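Local coordinates for protein fiber (Human adenovirus 26, PDB 6FJN) that forms the trimeric head of the viral fiber, through which the virus probably attaches to its host-cell adhesion receptor, at residues L4-D9 and D21-L26; G37-L42 and F176-L181; S126-G131 and D172-T177; I140-N145 and Y154-T159. All coordinates share one frame; numbering follows the deposited sequence.

Interaction 1: L4-D9 and D21-L26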
loop_
_atom_site.group_PDB
_atom_site.type_symbol
_atom_site.label_atom_id
_atom_site.label_comp_id
_atom_site.label_asym_id
_atom_site.label_seq_id
_atom_site.Cartn_x
_atom_site.Cartn_y
_atom_site.Cartn_z
ATOM N N LEU A 4 -12.189 0.492 -12.997
ATOM C CA LEU A 4 -12.720 -0.818 -13.400
ATOM C C LEU A 4 -12.935 -1.612 -12.133
ATOM O O LEU A 4 -12.033 -1.641 -11.250
ATOM C CB LEU A 4 -11.734 -1.593 -14.215
ATOM C CG LEU A 4 -11.438 -1.358 -15.648
ATOM C CD1 LEU A 4 -10.437 -2.411 -16.128
ATOM C CD2 LEU A 4 -12.731 -1.483 -16.409
ATOM N N TRP A 5 -14.094 -2.259 -11.974
ATOM C CA TRP A 5 -14.301 -3.003 -10.758
ATOM C C TRP A 5 -15.289 -4.127 -10.933
ATOM O O TRP A 5 -15.980 -4.273 -11.964
ATOM C CB TRP A 5 -14.712 -2.056 -9.637
ATOM C CG TRP A 5 -16.068 -1.432 -9.662
ATOM C CD1 TRP A 5 -17.012 -1.455 -10.632
ATOM C CD2 TRP A 5 -16.610 -0.692 -8.571
ATOM N NE1 TRP A 5 -18.131 -0.760 -10.205
ATOM C CE2 TRP A 5 -17.884 -0.269 -8.949
ATOM C CE3 TRP A 5 -16.114 -0.299 -7.319
ATOM C CZ2 TRP A 5 -18.704 0.476 -8.084
ATOM C CZ3 TRP A 5 -16.903 0.466 -6.493
ATOM C CH2 TRP A 5 -18.181 0.816 -6.856
ATOM N N THR A 6 -15.372 -4.932 -9.886
ATOM C CA THR A 6 -16.339 -6.006 -9.772
ATOM C C THR A 6 -17.656 -5.584 -9.216
ATOM O O THR A 6 -18.591 -6.393 -9.151
ATOM C CB THR A 6 -15.819 -7.080 -8.794
ATOM O OG1 THR A 6 -15.415 -6.453 -7.554
ATOM C CG2 THR A 6 -14.651 -7.773 -9.373
ATOM N N THR A 7 -17.776 -4.322 -8.809
ATOM C CA THR A 7 -18.825 -3.792 -7.945
ATOM C C THR A 7 -18.509 -4.285 -6.521
ATOM O O THR A 7 -17.828 -5.319 -6.310
ATOM C CB THR A 7 -20.286 -4.158 -8.288
ATOM O OG1 THR A 7 -20.611 -5.461 -7.790
ATOM C CG2 THR A 7 -20.626 -3.993 -9.766
ATOM N N PRO A 8 -19.046 -3.568 -5.538
ATOM C CA PRO A 8 -18.737 -3.893 -4.144
ATOM C C PRO A 8 -19.785 -4.772 -3.471
ATOM O O PRO A 8 -19.826 -4.824 -2.246
ATOM C CB PRO A 8 -18.793 -2.502 -3.487
ATOM C CG PRO A 8 -19.823 -1.774 -4.243
ATOM C CD PRO A 8 -19.604 -2.211 -5.672
ATOM N N ASP A 9 -20.666 -5.431 -4.219
ATOM C CA ASP A 9 -21.675 -6.295 -3.586
ATOM C C ASP A 9 -21.029 -7.623 -3.217
ATOM O O ASP A 9 -19.823 -7.752 -3.328
ATOM C CB ASP A 9 -22.899 -6.458 -4.506
ATOM C CG ASP A 9 -22.620 -7.229 -5.813
ATOM O OD1 ASP A 9 -21.627 -7.958 -5.906
ATOM O OD2 ASP A 9 -23.475 -7.172 -6.737
ATOM N N ASP A 21 -18.241 -19.882 -7.045
ATOM C CA ASP A 21 -18.238 -20.259 -5.636
ATOM C C ASP A 21 -17.774 -19.168 -4.719
ATOM O O ASP A 21 -17.778 -19.378 -3.484
ATOM C CB ASP A 21 -17.402 -21.534 -5.416
ATOM C CG ASP A 21 -15.923 -21.384 -5.643
ATOM O OD1 ASP A 21 -15.507 -20.318 -6.028
ATOM O OD2 ASP A 21 -15.217 -22.427 -5.434
ATOM N N SER A 22 -17.417 -18.021 -5.263
ATOM C CA SER A 22 -16.721 -17.004 -4.470
ATOM C C SER A 22 -16.993 -15.614 -5.005
ATOM O O SER A 22 -17.412 -15.468 -6.182
ATOM C CB SER A 22 -15.225 -17.317 -4.455
ATOM O OG SER A 22 -14.665 -17.406 -5.750
ATOM N N LYS A 23 -16.765 -14.592 -4.175
ATOM C CA LYS A 23 -16.803 -13.208 -4.568
ATOM C C LYS A 23 -15.384 -12.684 -4.493
ATOM O O LYS A 23 -14.802 -12.568 -3.404
ATOM C CB LYS A 23 -17.725 -12.328 -3.640
ATOM C CG LYS A 23 -17.572 -10.779 -3.860
ATOM C CD LYS A 23 -18.291 -10.208 -5.095
ATOM C CE LYS A 23 -17.871 -8.774 -5.462
ATOM N NZ LYS A 23 -18.883 -8.076 -6.266
ATOM N N LEU A 24 -14.860 -12.316 -5.654
ATOM C CA LEU A 24 -13.652 -11.488 -5.736
ATOM C C LEU A 24 -14.078 -10.046 -5.718
ATOM O O LEU A 24 -14.839 -9.616 -6.598
ATOM C CB LEU A 24 -12.921 -11.784 -7.046
ATOM C CG LEU A 24 -11.584 -11.043 -7.207
ATOM C CD1 LEU A 24 -10.508 -11.597 -6.300
ATOM C CD2 LEU A 24 -11.099 -11.051 -8.661
ATOM N N THR A 25 -13.637 -9.274 -4.716
ATOM C CA THR A 25 -13.862 -7.844 -4.708
ATOM C C THR A 25 -12.609 -7.194 -5.234
ATOM O O THR A 25 -11.571 -7.299 -4.599
ATOM C CB THR A 25 -14.227 -7.310 -3.327
ATOM O OG1 THR A 25 -15.331 -8.043 -2.811
ATOM C CG2 THR A 25 -14.598 -5.833 -3.375
ATOM N N LEU A 26 -12.672 -6.574 -6.407
ATOM C CA LEU A 26 -11.490 -5.996 -7.026
ATOM C C LEU A 26 -11.855 -4.649 -7.601
ATOM O O LEU A 26 -12.803 -4.558 -8.390
ATOM C CB LEU A 26 -10.903 -6.912 -8.118
ATOM C CG LEU A 26 -9.682 -6.356 -8.846
ATOM C CD1 LEU A 26 -8.519 -6.163 -7.931
ATOM C CD2 LEU A 26 -9.344 -7.304 -10.002
#
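Where strand 3-5 runs out of the fiber knob sheet that also holds strands 22-31, 34-43 and 176-181, Thr-6 and the loop after it stay fastened to strand 22-31. Thr-6 N gives a hydrogen bond to Leu-26 O (3.0 Å). In the return bond Leu-26 N goes to the side-chain oxygen Thr-6 OG1 (3.0 Å) instead of a carbonyl, almost straight at 172°. With chi1 at 51°, OG1 sits between its own backbone N and carbonyl carbon, from where it also donates to Thr-7 O (2.9 Å). The methyl CG2 rests against Leu-24 O. Lys-23 NZ reaches Thr-7 O from the opposite face of that carbonyl's plane, at 3.0 Å. The lysine chain bends at chi2 (78°) and carries NZ on to a salt bridge with Asp-9 OD1 (2.8 Å), met on the anti side and out of the carboxylate plane. This buried ammonium group thus ties Thr-7 and Asp-9, and through a weak bond Thr-6 O, to the strand. Asp-9 OD1 also accepts from Ser-11 N, and Arg-121 of the second subunit binds Asp-9 O and Thr-25 OG1. Leu-24 and Leu-26 pack on Val-39 of strand 34-43 and on Leu-63 of strand 58-65.

Interaction 2: G37-L42 and F176-L181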
loop_
_atom_site.group_PDB
_atom_site.type_symbol
_atom_site.label_atom_id
_atom_site.label_comp_id
_atom_site.label_asym_id
_atom_site.label_seq_id
_atom_site.Cartn_x
_atom_site.Cartn_y
_atom_site.Cartn_z
ATOM N N GLY A 37 -4.854 -0.449 -6.867
ATOM C CA GLY A 37 -5.717 -1.597 -6.774
ATOM C C GLY A 37 -6.103 -1.941 -5.340
ATOM O O GLY A 37 -5.349 -1.662 -4.388
ATOM N N ASN A 38 -7.245 -2.620 -5.204
ATOM C CA ASN A 38 -7.741 -3.024 -3.885
ATOM C C ASN A 38 -8.445 -4.357 -4.096
ATOM O O ASN A 38 -9.357 -4.433 -4.966
ATOM C CB ASN A 38 -8.663 -1.941 -3.387
ATOM C CG ASN A 38 -9.241 -2.211 -2.047
ATOM O OD1 ASN A 38 -10.216 -2.965 -1.954
ATOM N ND2 ASN A 38 -8.826 -1.514 -0.991
ATOM N N VAL A 39 -8.080 -5.374 -3.363
ATOM C CA VAL A 39 -8.614 -6.723 -3.612
ATOM C C VAL A 39 -8.936 -7.433 -2.311
ATOM O O VAL A 39 -8.203 -7.311 -1.289
ATOM C CB VAL A 39 -7.617 -7.550 -4.463
ATOM C CG1 VAL A 39 -6.301 -7.803 -3.766
ATOM C CG2 VAL A 39 -8.239 -8.863 -4.977
ATOM N N SER A 40 -9.885 -8.350 -2.408
ATOM C CA SER A 40 -10.166 -9.301 -1.367
ATOM C C SER A 40 -10.985 -10.418 -1.991
ATOM O O SER A 40 -11.491 -10.287 -3.137
ATOM C CB SER A 40 -10.978 -8.628 -0.261
ATOM O OG SER A 40 -12.258 -8.181 -0.721
ATOM N N LEU A 41 -11.148 -11.517 -1.261
ATOM C CA LEU A 41 -11.757 -12.723 -1.802
ATOM C C LEU A 41 -12.508 -13.432 -0.666
ATOM O O LEU A 41 -11.966 -13.567 0.451
ATOM C CB LEU A 41 -10.672 -13.628 -2.394
ATOM C CG LEU A 41 -11.102 -14.977 -2.968
ATOM C CD1 LEU A 41 -12.066 -14.844 -4.143
ATOM C CD2 LEU A 41 -9.891 -15.783 -3.362
ATOM N N LEU A 42 -13.712 -13.899 -0.996
ATOM C CA LEU A 42 -14.629 -14.563 -0.049
ATOM C C LEU A 42 -15.178 -15.812 -0.692
ATOM O O LEU A 42 -15.741 -15.720 -1.819
ATOM C CB LEU A 42 -15.788 -13.585 0.237
ATOM C CG LEU A 42 -17.006 -14.150 0.906
ATOM C CD1 LEU A 42 -16.701 -14.467 2.323
ATOM C CD2 LEU A 42 -18.186 -13.205 0.784
ATOM N N PHE A 176 -6.582 -5.792 0.547
ATOM C CA PHE A 176 -5.183 -5.504 0.256
ATOM C C PHE A 176 -5.061 -4.448 -0.826
ATOM O O PHE A 176 -5.661 -4.585 -1.918
ATOM C CB PHE A 176 -4.483 -6.786 -0.199
ATOM C CG PHE A 176 -2.986 -6.613 -0.355
ATOM C CD1 PHE A 176 -2.181 -6.452 0.740
ATOM C CD2 PHE A 176 -2.396 -6.601 -1.622
ATOM C CE1 PHE A 176 -0.842 -6.298 0.609
ATOM C CE2 PHE A 176 -1.036 -6.432 -1.781
ATOM C CZ PHE A 176 -0.260 -6.257 -0.656
ATOM N N THR A 177 -4.300 -3.407 -0.536
ATOM C CA THR A 177 -4.040 -2.315 -1.458
ATOM C C THR A 177 -2.706 -2.533 -2.139
ATOM O O THR A 177 -1.717 -2.980 -1.502
ATOM C CB THR A 177 -4.064 -0.991 -0.730
ATOM O OG1 THR A 177 -5.447 -0.780 -0.333
ATOM C CG2 THR A 177 -3.645 0.189 -1.517
ATOM N N PHE A 178 -2.634 -2.189 -3.420
ATOM C CA PHE A 178 -1.414 -2.364 -4.197
ATOM C C PHE A 178 -1.401 -1.394 -5.342
ATOM O O PHE A 178 -2.425 -0.691 -5.590
ATOM C CB PHE A 178 -1.302 -3.817 -4.691
ATOM C CG PHE A 178 -2.399 -4.252 -5.618
ATOM C CD1 PHE A 178 -3.627 -4.661 -5.134
ATOM C CD2 PHE A 178 -2.193 -4.276 -6.988
ATOM C CE1 PHE A 178 -4.625 -5.088 -5.995
ATOM C CE2 PHE A 178 -3.198 -4.682 -7.861
ATOM C CZ PHE A 178 -4.425 -5.109 -7.345
ATOM N N SER A 179 -0.309 -1.295 -6.075
ATOM C CA SER A 179 -0.305 -0.533 -7.307
ATOM C C SER A 179 0.571 -1.218 -8.325
ATOM O O SER A 179 1.365 -2.128 -7.977
ATOM C CB SER A 179 0.166 0.907 -7.108
ATOM O OG SER A 179 1.572 0.974 -6.917
ATOM N N TYR A 180 0.441 -0.815 -9.584
ATOM C CA TYR A 180 1.321 -1.283 -10.647
ATOM C C TYR A 180 1.380 -0.296 -11.743
ATOM O O TYR A 180 0.479 0.529 -11.939
ATOM C CB TYR A 180 0.880 -2.691 -11.173
ATOM C CG TYR A 180 -0.542 -2.707 -11.732
ATOM C CD1 TYR A 180 -0.761 -2.476 -13.105
ATOM C CD2 TYR A 180 -1.627 -2.989 -10.945
ATOM C CE1 TYR A 180 -2.029 -2.532 -13.628
ATOM C CE2 TYR A 180 -2.917 -3.052 -11.471
ATOM C CZ TYR A 180 -3.107 -2.828 -12.820
ATOM O OH TYR A 180 -4.409 -2.863 -13.260
ATOM N N LEU A 181 2.468 -0.374 -12.510
ATOM C CA LEU A 181 2.681 0.480 -13.662
ATOM C C LEU A 181 1.807 0.034 -14.814
ATOM O O LEU A 181 1.675 -1.137 -15.068
ATOM C CB LEU A 181 4.147 0.427 -14.099
ATOM C CG LEU A 181 5.141 1.206 -13.240
ATOM C CD1 LEU A 181 5.110 1.022 -11.748
ATOM C CD2 LEU A 181 6.552 0.967 -13.796
#
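A chi1 of 63° places CG of Phe-178 between its own backbone N and carbonyl carbon, and this swings the ring across to Gly-37 on the neighbouring strand. Phe-176, by contrast, has CG anti to its N (chi1 -173°), and its ring heads away from 37-42, against Ile-124 of strand 123-129 and Ile-140 and Ile-142 of strand 137-144. Here the last strand of the fiber knob, 176-181, pairs antiparallel with strand 34-43 and forms a margin of the sheet that also holds strand 22-31. Gly-37 CA lies 3.9 Å from the centroid of the Phe-178 ring and only 17° off its normal, a CH-pi contact over the face; the bare glycine lets the ring settle directly on the main chain. Beside it, Val-39 CG1 meets Phe-178 CE1 at 3.9 Å and Phe-176 CB at 4.1 Å. Two hydrogen-bonded pairs, Gly-37 with Phe-178 and Val-39 with Phe-176, exchange four N-H...O bonds, of which Gly-37 N to Phe-178 O is 2.8 Å. Between them stands the non-hydrogen-bonded pair Asn-38 and Thr-177. Their side chains face the trimer interface, where Thr-177 OG1 bonds to Ser-179 OG of the second subunit and Asn-38 ND2 does so weakly. Phe-176 O accepts from Val-39 N and also lies in the plane of the Phe-178 ring, at its edge, 3.8 Å from Phe-178 CD1.

Interaction 3: S126-G131 and D172-T177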
loop_
_atom_site.group_PDB
_atom_site.type_symbol
_atom_site.label_atom_id
_atom_site.label_comp_id
_atom_site.label_asym_id
_atom_site.label_seq_id
_atom_site.Cartn_x
_atom_site.Cartn_y
_atom_site.Cartn_z
ATOM N N SER A 126 2.767 -10.278 -0.012
ATOM C CA SER A 126 2.536 -9.736 1.337
ATOM C C SER A 126 1.638 -10.679 2.081
ATOM O O SER A 126 1.378 -11.823 1.622
ATOM C CB SER A 126 1.962 -8.329 1.227
ATOM O OG SER A 126 1.971 -7.664 2.483
ATOM N N ASN A 127 1.157 -10.278 3.260
ATOM C CA ASN A 127 0.181 -11.038 4.006
ATOM C C ASN A 127 -1.146 -10.323 4.097
ATOM O O ASN A 127 -1.176 -9.086 4.276
ATOM C CB ASN A 127 0.655 -11.286 5.439
ATOM C CG ASN A 127 1.792 -12.295 5.469
ATOM O OD1 ASN A 127 1.533 -13.440 5.289
ATOM N ND2 ASN A 127 3.033 -11.849 5.364
ATOM N N VAL A 128 -2.216 -11.097 4.004
ATOM C CA VAL A 128 -3.563 -10.704 4.388
ATOM C C VAL A 128 -3.988 -11.678 5.495
ATOM O O VAL A 128 -3.210 -12.572 5.856
ATOM C CB VAL A 128 -4.532 -10.685 3.201
ATOM C CG1 VAL A 128 -4.138 -9.612 2.219
ATOM C CG2 VAL A 128 -4.620 -12.056 2.511
ATOM N N TYR A 129 -5.202 -11.525 6.016
ATOM C CA TYR A 129 -5.535 -12.247 7.259
ATOM C C TYR A 129 -6.905 -12.897 7.123
ATOM O O TYR A 129 -7.923 -12.236 6.816
ATOM C CB TYR A 129 -5.444 -11.300 8.482
ATOM C CG TYR A 129 -4.010 -10.964 8.702
ATOM C CD1 TYR A 129 -3.349 -9.966 7.990
ATOM C CD2 TYR A 129 -3.227 -11.730 9.574
ATOM C CE1 TYR A 129 -1.967 -9.777 8.075
ATOM C CE2 TYR A 129 -1.860 -11.495 9.696
ATOM C CZ TYR A 129 -1.252 -10.537 8.921
ATOM O OH TYR A 129 0.127 -10.282 8.998
ATOM N N LEU A 130 -6.930 -14.208 7.340
ATOM C CA LEU A 130 -8.149 -14.991 7.207
ATOM C C LEU A 130 -9.116 -14.659 8.328
ATOM O O LEU A 130 -8.753 -14.688 9.516
ATOM C CB LEU A 130 -7.803 -16.497 7.208
ATOM C CG LEU A 130 -8.978 -17.319 6.604
ATOM C CD1 LEU A 130 -8.680 -17.794 5.228
ATOM C CD2 LEU A 130 -9.678 -18.244 7.477
ATOM N N GLY A 131 -10.357 -14.392 7.955
ATOM C CA GLY A 131 -11.358 -14.012 8.936
ATOM C C GLY A 131 -11.100 -12.691 9.602
ATOM O O GLY A 131 -11.697 -12.366 10.616
ATOM N N ASP A 172 -12.091 -16.217 3.806
ATOM C CA ASP A 172 -12.443 -14.808 3.650
ATOM C C ASP A 172 -11.214 -14.060 4.135
ATOM O O ASP A 172 -10.612 -14.472 5.151
ATOM C CB ASP A 172 -13.644 -14.435 4.504
ATOM C CG ASP A 172 -14.197 -13.044 4.162
ATOM O OD1 ASP A 172 -13.793 -12.476 3.194
ATOM O OD2 ASP A 172 -15.112 -12.584 4.894
ATOM N N VAL A 173 -10.772 -13.045 3.428
ATOM C CA VAL A 173 -9.548 -12.329 3.799
ATOM C C VAL A 173 -9.748 -10.848 3.853
ATOM O O VAL A 173 -10.651 -10.276 3.201
ATOM C CB VAL A 173 -8.370 -12.687 2.859
ATOM C CG1 VAL A 173 -7.901 -14.099 3.067
ATOM C CG2 VAL A 173 -8.705 -12.393 1.394
ATOM N N THR A 174 -8.916 -10.190 4.643
ATOM C CA THR A 174 -8.853 -8.742 4.683
ATOM C C THR A 174 -8.499 -8.165 3.320
ATOM O O THR A 174 -7.992 -8.844 2.428
ATOM C CB THR A 174 -7.836 -8.300 5.755
ATOM O OG1 THR A 174 -6.579 -8.939 5.524
ATOM C CG2 THR A 174 -8.329 -8.642 7.132
ATOM N N SER A 175 -8.792 -6.864 3.172
ATOM C CA SER A 175 -8.524 -6.151 1.929
ATOM C C SER A 175 -7.056 -5.809 1.787
ATOM O O SER A 175 -6.381 -5.480 2.783
ATOM C CB SER A 175 -9.351 -4.879 1.871
ATOM O OG SER A 175 -10.738 -5.139 1.713
ATOM N N PHE A 176 -6.582 -5.792 0.547
ATOM C CA PHE A 176 -5.183 -5.504 0.256
ATOM C C PHE A 176 -5.061 -4.448 -0.826
ATOM O O PHE A 176 -5.661 -4.585 -1.918
ATOM C CB PHE A 176 -4.483 -6.786 -0.199
ATOM C CG PHE A 176 -2.986 -6.613 -0.355
ATOM C CD1 PHE A 176 -2.181 -6.452 0.740
ATOM C CD2 PHE A 176 -2.396 -6.601 -1.622
ATOM C CE1 PHE A 176 -0.842 -6.298 0.609
ATOM C CE2 PHE A 176 -1.036 -6.432 -1.781
ATOM C CZ PHE A 176 -0.260 -6.257 -0.656
ATOM N N THR A 177 -4.300 -3.407 -0.536
ATOM C CA THR A 177 -4.040 -2.315 -1.458
ATOM C C THR A 177 -2.706 -2.533 -2.139
ATOM O O THR A 177 -1.717 -2.980 -1.502
ATOM C CB THR A 177 -4.064 -0.991 -0.730
ATOM O OG1 THR A 177 -5.447 -0.780 -0.333
ATOM C CG2 THR A 177 -3.645 0.189 -1.517
#
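Asp-172 opens the contact with its carbonyl: Gly-131 N donates to Asp-172 O over 2.8 Å at 165°, and Leu-130 CA adds a CA-H...O contact to the same oxygen. Leu-130 CG and CD1 also lie against Asp-172 O. The carboxylate of Asp-172 serves another partner, Lys-117 of the second subunit, in a salt bridge. Val-173 forms a single beta bridge with Leu-130, and its CB meets Val-128 CG2 at 3.8 Å. Its CA also leans on Tyr-129 O (3.4 Å), the acceptor used by the next residue. Thr-174 then bonds twice with Tyr-129. Thr-174 N gives to Tyr-129 O (3.1 Å), while Thr-174 OG1 accepts a hydrogen bond from Tyr-129 N (3.0 Å), bent to 142°. A chi1 of 54° turns OG1 to that N-H and leaves CG2 beside the carbonyl oxygen and CB of Tyr-129. Ser-175 points away, its OG bonded to Arg-121 O of the second subunit. At Phe-176 the contact becomes apolar: Val-128 CG1 meets Phe-176 CB at 3.7 Å, and farther out Ser-126 CB approaches Phe-176 CE1 obliquely at 3.5 Å. Polar bonds cluster at residues 172-174, with Val-173 on Val-128 beside them, and packing alone remains at Phe-176. This implies a local seam: a single beta bridge and three hydrogen bonds, one of them to a hydroxyl, link the end of strand 123-129 to the chain just before strand 176-181.

Interaction 4: I140-N145 and Y154-T159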
loop_
_atom_site.group_PDB
_atom_site.type_symbol
_atom_site.label_atom_id
_atom_site.label_comp_id
_atom_site.label_asym_id
_atom_site.label_seq_id
_atom_site.Cartn_x
_atom_site.Cartn_y
_atom_site.Cartn_z
ATOM N N ILE A 140 -0.495 -13.381 0.158
ATOM C CA ILE A 140 -1.040 -12.979 -1.140
ATOM C C ILE A 140 0.135 -12.731 -2.086
ATOM O O ILE A 140 1.088 -12.020 -1.744
ATOM C CB ILE A 140 -1.947 -11.749 -1.051
ATOM C CG1 ILE A 140 -2.622 -11.489 -2.392
ATOM C CG2 ILE A 140 -1.281 -10.502 -0.483
ATOM C CD1 ILE A 140 -3.657 -10.379 -2.378
ATOM N N THR A 141 0.053 -13.334 -3.279
ATOM C CA THR A 141 1.015 -13.074 -4.348
ATOM C C THR A 141 0.232 -12.510 -5.518
ATOM O O THR A 141 -0.666 -13.224 -6.058
ATOM C CB THR A 141 1.730 -14.339 -4.799
ATOM O OG1 THR A 141 2.434 -14.917 -3.690
ATOM C CG2 THR A 141 2.752 -14.010 -5.876
ATOM N N ILE A 142 0.521 -11.293 -5.923
ATOM C CA ILE A 142 -0.072 -10.688 -7.115
ATOM C C ILE A 142 0.979 -10.728 -8.195
ATOM O O ILE A 142 2.096 -10.270 -7.969
ATOM C CB ILE A 142 -0.560 -9.274 -6.873
ATOM C CG1 ILE A 142 -1.426 -9.214 -5.608
ATOM C CG2 ILE A 142 -1.314 -8.779 -8.095
ATOM C CD1 ILE A 142 -1.954 -7.842 -5.259
ATOM N N ALA A 143 0.641 -11.259 -9.377
ATOM C CA ALA A 143 1.595 -11.362 -10.470
ATOM C C ALA A 143 1.059 -10.702 -11.695
ATOM O O ALA A 143 -0.118 -10.883 -12.045
ATOM C CB ALA A 143 1.950 -12.820 -10.772
ATOM N N PHE A 144 1.930 -9.977 -12.400
ATOM C CA PHE A 144 1.553 -9.214 -13.578
ATOM C C PHE A 144 2.161 -9.802 -14.832
ATOM O O PHE A 144 3.389 -9.955 -14.936
ATOM C CB PHE A 144 2.030 -7.762 -13.417
ATOM C CG PHE A 144 1.425 -7.110 -12.194
ATOM C CD1 PHE A 144 0.087 -6.752 -12.163
ATOM C CD2 PHE A 144 2.161 -6.896 -11.057
ATOM C CE1 PHE A 144 -0.503 -6.232 -11.044
ATOM C CE2 PHE A 144 1.567 -6.353 -9.906
ATOM C CZ PHE A 144 0.231 -6.046 -9.928
ATOM N N ASN A 145 1.284 -10.098 -15.806
ATOM C CA ASN A 145 1.675 -10.543 -17.149
ATOM C C ASN A 145 2.469 -11.833 -17.185
ATOM O O ASN A 145 3.196 -12.088 -18.121
ATOM C CB ASN A 145 2.383 -9.439 -17.942
ATOM C CG ASN A 145 1.543 -8.214 -18.144
ATOM O OD1 ASN A 145 2.140 -7.087 -18.335
ATOM N ND2 ASN A 145 0.262 -8.311 -18.139
ATOM N N TYR A 154 -2.312 -9.810 -21.614
ATOM C CA TYR A 154 -1.974 -9.282 -20.274
ATOM C C TYR A 154 -2.596 -10.218 -19.259
ATOM O O TYR A 154 -3.551 -10.955 -19.557
ATOM C CB TYR A 154 -2.533 -7.878 -20.027
ATOM C CG TYR A 154 -2.187 -6.860 -21.065
ATOM C CD1 TYR A 154 -1.006 -6.125 -20.965
ATOM C CD2 TYR A 154 -3.054 -6.588 -22.129
ATOM C CE1 TYR A 154 -0.694 -5.163 -21.896
ATOM C CE2 TYR A 154 -2.735 -5.639 -23.075
ATOM C CZ TYR A 154 -1.549 -4.932 -22.968
ATOM O OH TYR A 154 -1.185 -3.978 -23.865
ATOM N N SER A 155 -2.087 -10.165 -18.022
ATOM C CA SER A 155 -2.738 -10.937 -16.968
ATOM C C SER A 155 -2.475 -10.273 -15.624
ATOM O O SER A 155 -1.433 -9.620 -15.398
ATOM C CB SER A 155 -2.260 -12.377 -16.923
ATOM O OG SER A 155 -0.864 -12.506 -16.707
ATOM N N ILE A 156 -3.422 -10.498 -14.707
ATOM C CA ILE A 156 -3.220 -10.210 -13.274
ATOM C C ILE A 156 -3.708 -11.420 -12.550
ATOM O O ILE A 156 -4.858 -11.851 -12.753
ATOM C CB ILE A 156 -4.000 -8.956 -12.789
ATOM C CG1 ILE A 156 -3.673 -7.717 -13.637
ATOM C CG2 ILE A 156 -3.743 -8.727 -11.310
ATOM C CD1 ILE A 156 -4.539 -6.506 -13.351
ATOM N N THR A 157 -2.853 -12.025 -11.716
ATOM C CA THR A 157 -3.300 -13.164 -10.923
ATOM C C THR A 157 -3.112 -12.867 -9.448
ATOM O O THR A 157 -2.189 -12.131 -9.037
ATOM C CB THR A 157 -2.596 -14.469 -11.323
ATOM O OG1 THR A 157 -1.208 -14.401 -10.982
ATOM C CG2 THR A 157 -2.756 -14.739 -12.814
ATOM N N PHE A 158 -3.992 -13.441 -8.644
ATOM C CA PHE A 158 -3.973 -13.325 -7.186
ATOM C C PHE A 158 -3.903 -14.714 -6.635
ATOM O O PHE A 158 -4.864 -15.491 -6.820
ATOM C CB PHE A 158 -5.254 -12.631 -6.682
ATOM C CG PHE A 158 -5.531 -11.311 -7.320
ATOM C CD1 PHE A 158 -5.000 -10.129 -6.816
ATOM C CD2 PHE A 158 -6.342 -11.219 -8.442
ATOM C CE1 PHE A 158 -5.222 -8.906 -7.416
ATOM C CE2 PHE A 158 -6.551 -10.013 -9.055
ATOM C CZ PHE A 158 -5.996 -8.857 -8.548
ATOM N N THR A 159 -2.799 -15.056 -5.968
ATOM C CA THR A 159 -2.671 -16.355 -5.343
ATOM C C THR A 159 -2.667 -16.159 -3.848
ATOM O O THR A 159 -2.053 -15.210 -3.312
ATOM C CB THR A 159 -1.365 -17.030 -5.793
ATOM O OG1 THR A 159 -1.369 -17.180 -7.220
ATOM C CG2 THR A 159 -1.179 -18.419 -5.197
HETATM O O HOH W 1 -0.452 -14.843 -8.388
HETATM O O HOH W 2 0.624 -16.528 -2.425
HETATM O O HOH W 3 0.112 -12.704 -14.165
#
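The ring of Phe-158 lies side by side with Ile-142, both pointing the same way, and Ile-142 CG1 meets Phe-158 CD1 obliquely at 3.9 Å. Nearly equal first torsions, -54° for Phe-158 and -49° for Ile-142, put the two side chains in step. Farther along the same sheet face, Ile-156 CG2 comes obliquely to Phe-144 CE1 (4.1 Å), and the methyls Ile-142 CG2 and Ile-156 CG2 touch on the diagonal at 4.0 Å. Beyond the hairpin, the Phe-144 ring also meets those of Tyr-108 and Tyr-180. Strands 137-144 and 154-161 form this antiparallel hairpin. Thr-141 and Thr-159 make one hydrogen-bonded pair, Thr-159 N reaching Thr-141 O at 2.8 Å, and Ala-143 and Thr-157 make another, Ala-143 N lying 3.0 Å from Thr-157 O. Asn-145 N closes the series on Ser-155 O (2.8 Å), just where the chain turns off into the connecting loop. The other face carries three threonines and Ala-143, and ordered waters bind there. One water donates to Thr-141 O, its oxygen 2.8 Å away, and bonds Thr-157 OG1 and Thr-159 OG1 as well, clamping three threonines at once. A second joins Ser-155 OG to Ala-143 O, weakly at the carbonyl; Ser-155 OG is also hydrogen-bonded to Glu-147 N. Tyr-154 packs on Gln-183, to which L-glutamate is seen bound covalently in another structure of this protein. The hairpin is the middle of the four-stranded sheet: strand 58-65 flanks 154-161, strand 123-129 flanks 137-144, and Phe-176, Phe-178 and Tyr-180 of strand 176-181 cover its apolar face.

Overall arrangement
Interactions 1 and 2 belong to the sheet of strands 22-31, 34-43 and 176-181 and meet where the first two pair, as at Lys-23 N on Leu-42 O. Interaction 4 lies in the sheet of strands 137-144 and 154-161 and packs on interaction 2 through Phe-178 and Tyr-180. Interaction 3 shares Phe-176 and strand 176-181 with interaction 2 and adjoins interaction 4 through strand 123-129. All four are largely buried, 4 nearest the chain's centre and 3 farthest from it. Regular main-chain pairing prevails in interactions 2 and 4, whereas in 1 and 3, at strand ends, a threonine hydroxyl takes a main-chain N-H. Interaction 1 alone adds a salt bridge between its segments; 1, 2 and 3 touch the second subunit.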